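Local coordinates for insecticidal protein (Brevibacillus laterosporus, PDB 7ML9) that is an insecticidal toxin active against the western corn rootworm and probably acts by forming a beta-barrel pore in membranes, at residues E38-T43 / L71-N76; G224-R229 / S263-I268. One frame throughout, in Å; residues are numbered along the deposited sequence.

Both contacts lie in the same end region of this long beta-rich chain, with centres about 17 Å apart. Interaction 1 sets helix 28-48 against the loop after strand 69-71. Interaction 2 sets the last part of strand 201-229 beside the start of strand 266-289. The two meet at Arg-229, the last residue of strand 201-229. Its NE forms a salt bridge with Asp-39 OD2 at 2.9 Å. Glu-40 OE2 packs on Arg-229 CA at 3.6 Å. Helix 28-48 also carries the sodium site, at Glu-30 and Asp-34, which lie outside the segments of both contacts. For interaction 1, the ion is about 12 Å from the side chain of Glu-40.

Interaction 1. Residues E38-T43 / L71-N76; sequences EDEAGT and LTPPKN. With EDO (1,2-ethanediol), chain H.
Glu-40 and Ala-41 of helix 28-48 make a small, buried packing contact with Leu-71 and Pro-73, where strand 69-71 runs out into a loop. The two segments share 140 Å² of buried surface and no hydrogen bond. Glu-40 does the reaching. Its CG lies anti to the backbone N (chi1 -176°) and the chain stays extended beyond it (chi2 174°), which carries the carboxylate across to the loop. OE1 lies 3.6 Å from Pro-73 CG and 4.1 Å from Pro-73 CB, so an oxygen meets ring methylenes. OE2 forms a salt bridge with Arg-82 and accepts a hydrogen bond from Val-230 N. Positive charge here probably stabilises Glu-40 as a carboxylate. Two residues before Pro-73, at the end of strand 69-71, Leu-71 heads toward the helix. Its CD2 methyl stops 4.5 Å from Ala-41 CA, a loose apolar touch on the backbone.

The chain belongs to the ETX/MTX2 family of the aerolysin clan, and here an N-terminal helix packs beside the beta structure. On the helix itself, Thr-43 turns its hydroxyl back along the helix to Asp-39 O. OG1 donates to this oxygen at 2.8 Å, while Thr-43 N reaches it at 3.0 Å from the opposite face of the carbonyl plane. The Asp-39 carboxylate forms salt bridges through OD2 with Arg-229 and through OD1 with Lys-248. OD2 also accepts from O1 of a 1,2-ethanediol at 2.6 Å, a molecule probably from the crystallisation liquor. Lys-248 also binds Thr-43 OG1 and the diol.

Interaction 2. Residues G224-R229 / S263-I268; sequences GGIAWR and SGRDVI
Gly-224 and Asp-266 face each other where strands 201-229 and 266-289, antiparallel partners in the mixed sheet, come together, with their CA atoms 4.6 Å apart. Ser-263 to Asp-266 form a type II' turn, which makes a beta hairpin of strands 260-263 and 266-289. Two backbone bonds close it: Ser-263 N to Asp-266 O at 2.9 Å and Asp-266 N to Ser-263 O at 3.0 Å. Gly-264 takes a positive phi of 64° in this turn.

No direct hydrogen bond joins the two segments. A water links them instead. It accepts from Gly-225 N at 3.1 Å, and Arg-265 O (2.7 Å) and Asp-266 OD1 (3.0 Å) are both placed to accept from it. Asp-266 OD1 also takes a weak hydrogen bond from Asn-89.

The van der Waals contacts are few. Asp-266 CG sits beside its own backbone N (chi1 -50°), which brings OD1 to 3.4 Å from Gly-224 CA, where there is no side chain to interfere. The Arg-265 chain bends at chi3 (54°), and its NH2 ends 3.7 Å from the CD1 methyl of Ile-226.

Interaction 1. Residues E38-T43 / L71-N76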
loop_
_atom_site.group_PDB
_atom_site.type_symbol
_atom_site.label_atom_id
_atom_site.label_comp_id
_atom_site.label_asym_id
_atom_site.label_seq_id
_atom_site.Cartn_x
_atom_site.Cartn_y
_atom_site.Cartn_z
ATOM N N GLU A 38 6.155 7.468 30.265
ATOM C CA GLU A 38 4.899 8.193 30.489
ATOM C C GLU A 38 4.144 7.617 31.674
ATOM O O GLU A 38 3.664 8.359 32.536
ATOM C CB GLU A 38 4.000 8.149 29.242
ATOM C CG GLU A 38 4.602 8.771 28.021
ATOM C CD GLU A 38 4.425 10.273 27.978
ATOM O OE1 GLU A 38 3.758 10.818 28.887
ATOM O OE2 GLU A 38 4.941 10.903 27.029
ATOM N N ASP A 39 4.015 6.290 31.722
ATOM C CA ASP A 39 3.316 5.645 32.828
ATOM C C ASP A 39 4.013 5.935 34.151
ATOM O O ASP A 39 3.360 6.244 35.154
ATOM C CB ASP A 39 3.242 4.143 32.575
ATOM C CG ASP A 39 2.428 3.395 33.629
ATOM O OD1 ASP A 39 1.552 3.990 34.296
ATOM O OD2 ASP A 39 2.648 2.186 33.770
ATOM N N GLU A 40 5.345 5.857 34.158
ATOM C CA GLU A 40 6.128 6.179 35.351
ATOM C C GLU A 40 5.803 7.578 35.864
ATOM O O GLU A 40 5.349 7.747 37.001
ATOM C CB GLU A 40 7.616 6.051 35.022
ATOM C CG GLU A 40 8.589 6.252 36.199
ATOM C CD GLU A 40 10.016 5.955 35.765
ATOM O OE1 GLU A 40 10.680 6.863 35.194
ATOM O OE2 GLU A 40 10.455 4.804 35.952
ATOM N N ALA A 41 6.023 8.596 35.029
ATOM C CA ALA A 41 5.811 9.971 35.462
ATOM C C ALA A 41 4.349 10.230 35.809
ATOM O O ALA A 41 4.045 10.823 36.853
ATOM C CB ALA A 41 6.286 10.942 34.383
ATOM N N GLY A 42 3.425 9.817 34.932
ATOM C CA GLY A 42 2.011 10.077 35.184
ATOM C C GLY A 42 1.517 9.483 36.493
ATOM O O GLY A 42 0.747 10.114 37.225
ATOM N N THR A 43 1.940 8.258 36.805
ATOM C CA THR A 43 1.466 7.588 38.013
ATOM C C THR A 43 1.974 8.284 39.282
ATOM O O THR A 43 1.219 8.441 40.252
ATOM C CB THR A 43 1.895 6.122 37.977
ATOM O OG1 THR A 43 1.245 5.461 36.870
ATOM C CG2 THR A 43 1.519 5.415 39.267
ATOM N N LEU A 71 12.424 12.347 41.453
ATOM C CA LEU A 71 12.249 11.135 40.662
ATOM C C LEU A 71 13.600 10.817 40.046
ATOM O O LEU A 71 14.123 11.603 39.250
ATOM C CB LEU A 71 11.166 11.310 39.588
ATOM C CG LEU A 71 10.908 10.134 38.624
ATOM C CD1 LEU A 71 10.751 8.831 39.376
ATOM C CD2 LEU A 71 9.671 10.411 37.715
ATOM N N THR A 72 14.179 9.695 40.455
ATOM C CA THR A 72 15.500 9.253 39.999
ATOM C C THR A 72 15.340 7.827 39.500
ATOM O O THR A 72 15.417 6.874 40.286
ATOM C CB THR A 72 16.540 9.310 41.124
ATOM O OG1 THR A 72 16.335 10.489 41.914
ATOM C CG2 THR A 72 17.963 9.309 40.549
ATOM N N PRO A 73 15.086 7.638 38.206
ATOM C CA PRO A 73 15.010 6.275 37.656
ATOM C C PRO A 73 16.345 5.560 37.791
ATOM O O PRO A 73 17.398 6.104 37.417
ATOM C CB PRO A 73 14.627 6.501 36.182
ATOM C CG PRO A 73 14.008 7.911 36.152
ATOM C CD PRO A 73 14.788 8.676 37.203
ATOM N N PRO A 74 16.346 4.356 38.346
ATOM C CA PRO A 74 17.601 3.615 38.532
ATOM C C PRO A 74 18.112 3.009 37.228
ATOM O O PRO A 74 17.385 2.880 36.239
ATOM C CB PRO A 74 17.209 2.524 39.531
ATOM C CG PRO A 74 15.777 2.300 39.292
ATOM C CD PRO A 74 15.183 3.609 38.849
ATOM N N LYS A 75 19.402 2.636 37.241
ATOM C CA LYS A 75 20.013 2.024 36.056
ATOM C C LYS A 75 19.228 0.806 35.613
ATOM O O LYS A 75 19.200 0.462 34.429
ATOM C CB LYS A 75 21.457 1.604 36.342
ATOM C CG LYS A 75 22.323 2.675 36.965
ATOM C CD LYS A 75 22.291 3.958 36.182
ATOM C CE LYS A 75 22.997 5.071 36.950
ATOM N NZ LYS A 75 24.368 4.649 37.374
ATOM N N ASN A 76 18.584 0.160 36.569
ATOM C CA ASN A 76 17.758 -1.006 36.339
ATOM C C ASN A 76 16.737 -0.834 35.207
ATOM O O ASN A 76 16.387 -1.806 34.518
ATOM C CB ASN A 76 17.026 -1.292 37.634
ATOM C CG ASN A 76 16.393 -2.581 37.600
ATOM O OD1 ASN A 76 16.998 -3.528 37.099
ATOM N ND2 ASN A 76 15.145 -2.663 38.062
HETATM C C1 EDO H . 0.325 -0.126 35.282
HETATM O O1 EDO H . 0.740 1.247 35.253
HETATM C C2 EDO H . -0.581 -0.423 34.094
HETATM O O2 EDO H . -1.398 -1.547 34.430
#

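Interaction 2. Residues G224-R229 / S263-I268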
loop_
_atom_site.group_PDB
_atom_site.type_symbol
_atom_site.label_atom_id
_atom_site.label_comp_id
_atom_site.label_asym_id
_atom_site.label_seq_id
_atom_site.Cartn_x
_atom_site.Cartn_y
_atom_site.Cartn_z
ATOM N N GLY A 224 5.263 -7.156 20.683
ATOM C CA GLY A 224 5.131 -7.534 22.073
ATOM C C GLY A 224 6.248 -6.927 22.909
ATOM O O GLY A 224 7.227 -6.397 22.387
ATOM N N GLY A 225 6.065 -6.967 24.224
ATOM C CA GLY A 225 7.072 -6.401 25.105
ATOM C C GLY A 225 6.532 -6.141 26.494
ATOM O O GLY A 225 5.325 -6.210 26.746
ATOM N N ILE A 226 7.472 -5.837 27.395
ATOM C CA ILE A 226 7.220 -5.570 28.811
ATOM C C ILE A 226 7.822 -4.211 29.136
ATOM O O ILE A 226 9.017 -3.996 28.901
ATOM C CB ILE A 226 7.853 -6.643 29.721
ATOM C CG1 ILE A 226 7.362 -8.051 29.386
ATOM C CG2 ILE A 226 7.598 -6.306 31.201
ATOM C CD1 ILE A 226 5.867 -8.226 29.563
ATOM N N ALA A 227 7.013 -3.300 29.688
ATOM C CA ALA A 227 7.478 -1.949 29.988
ATOM C C ALA A 227 7.924 -1.852 31.446
ATOM O O ALA A 227 7.174 -2.237 32.351
ATOM C CB ALA A 227 6.387 -0.908 29.715
ATOM N N TRP A 228 9.116 -1.296 31.670
ATOM C CA TRP A 228 9.728 -1.274 33.001
ATOM C C TRP A 228 9.694 0.143 33.547
ATOM O O TRP A 228 10.167 1.082 32.892
ATOM C CB TRP A 228 11.168 -1.836 32.960
ATOM C CG TRP A 228 11.157 -3.317 32.797
ATOM C CD1 TRP A 228 11.031 -4.017 31.617
ATOM C CD2 TRP A 228 11.200 -4.299 33.841
ATOM N NE1 TRP A 228 10.990 -5.363 31.876
ATOM C CE2 TRP A 228 11.094 -5.562 33.231
ATOM C CE3 TRP A 228 11.319 -4.230 35.234
ATOM C CZ2 TRP A 228 11.114 -6.748 33.965
ATOM C CZ3 TRP A 228 11.332 -5.404 35.958
ATOM C CH2 TRP A 228 11.234 -6.647 35.323
ATOM N N ARG A 229 9.132 0.296 34.755
ATOM C CA ARG A 229 8.942 1.593 35.387
ATOM C C ARG A 229 9.165 1.450 36.890
ATOM O O ARG A 229 8.829 0.420 37.474
ATOM C CB ARG A 229 7.502 2.150 35.200
ATOM C CG ARG A 229 7.112 2.574 33.812
ATOM C CD ARG A 229 6.490 1.430 33.017
ATOM N NE ARG A 229 5.249 0.953 33.597
ATOM C CZ ARG A 229 5.081 -0.282 34.049
ATOM N NH1 ARG A 229 6.088 -1.152 33.983
ATOM N NH2 ARG A 229 3.921 -0.644 34.580
ATOM N N SER A 263 -3.694 -4.554 21.816
ATOM C CA SER A 263 -4.226 -5.817 21.307
ATOM C C SER A 263 -3.864 -6.882 22.342
ATOM O O SER A 263 -2.883 -7.619 22.194
ATOM C CB SER A 263 -3.674 -6.150 19.920
ATOM O OG SER A 263 -4.131 -7.417 19.478
ATOM N N GLY A 264 -4.666 -6.945 23.407
ATOM C CA GLY A 264 -4.332 -7.823 24.519
ATOM C C GLY A 264 -3.030 -7.362 25.161
ATOM O O GLY A 264 -2.857 -6.181 25.482
ATOM N N ARG A 265 -2.085 -8.291 25.326
ATOM C CA ARG A 265 -0.770 -7.946 25.872
ATOM C C ARG A 265 0.134 -7.230 24.870
ATOM O O ARG A 265 1.154 -6.667 25.282
ATOM C CB ARG A 265 -0.055 -9.211 26.367
ATOM C CG ARG A 265 -0.801 -9.986 27.455
ATOM C CD ARG A 265 -0.077 -11.297 27.803
ATOM N NE ARG A 265 1.326 -11.064 28.161
ATOM C CZ ARG A 265 1.742 -10.755 29.386
ATOM N NH1 ARG A 265 0.863 -10.653 30.375
ATOM N NH2 ARG A 265 3.034 -10.550 29.623
ATOM N N ASP A 266 -0.208 -7.231 23.581
ATOM C CA ASP A 266 0.620 -6.634 22.543
ATOM C C ASP A 266 0.055 -5.271 22.148
ATOM O O ASP A 266 -0.982 -4.820 22.652
ATOM C CB ASP A 266 0.698 -7.556 21.312
ATOM C CG ASP A 266 1.070 -8.991 21.670
ATOM O OD1 ASP A 266 2.180 -9.211 22.224
ATOM O OD2 ASP A 266 0.246 -9.903 21.407
ATOM N N VAL A 267 0.751 -4.603 21.230
ATOM C CA VAL A 267 0.234 -3.392 20.612
ATOM C C VAL A 267 0.373 -3.542 19.099
ATOM O O VAL A 267 1.270 -4.229 18.594
ATOM C CB VAL A 267 0.941 -2.098 21.090
ATOM C CG1 VAL A 267 1.001 -1.998 22.658
ATOM C CG2 VAL A 267 2.300 -2.021 20.519
ATOM N N ILE A 268 -0.533 -2.900 18.376
ATOM C CA ILE A 268 -0.463 -2.819 16.917
ATOM C C ILE A 268 -0.056 -1.401 16.555
ATOM O O ILE A 268 -0.670 -0.435 17.024
ATOM C CB ILE A 268 -1.807 -3.195 16.269
ATOM C CG1 ILE A 268 -2.162 -4.640 16.588
ATOM C CG2 ILE A 268 -1.765 -2.957 14.754
ATOM C CD1 ILE A 268 -3.604 -4.986 16.270
HETATM O O HOH W 1 3.329 -8.172 24.832
#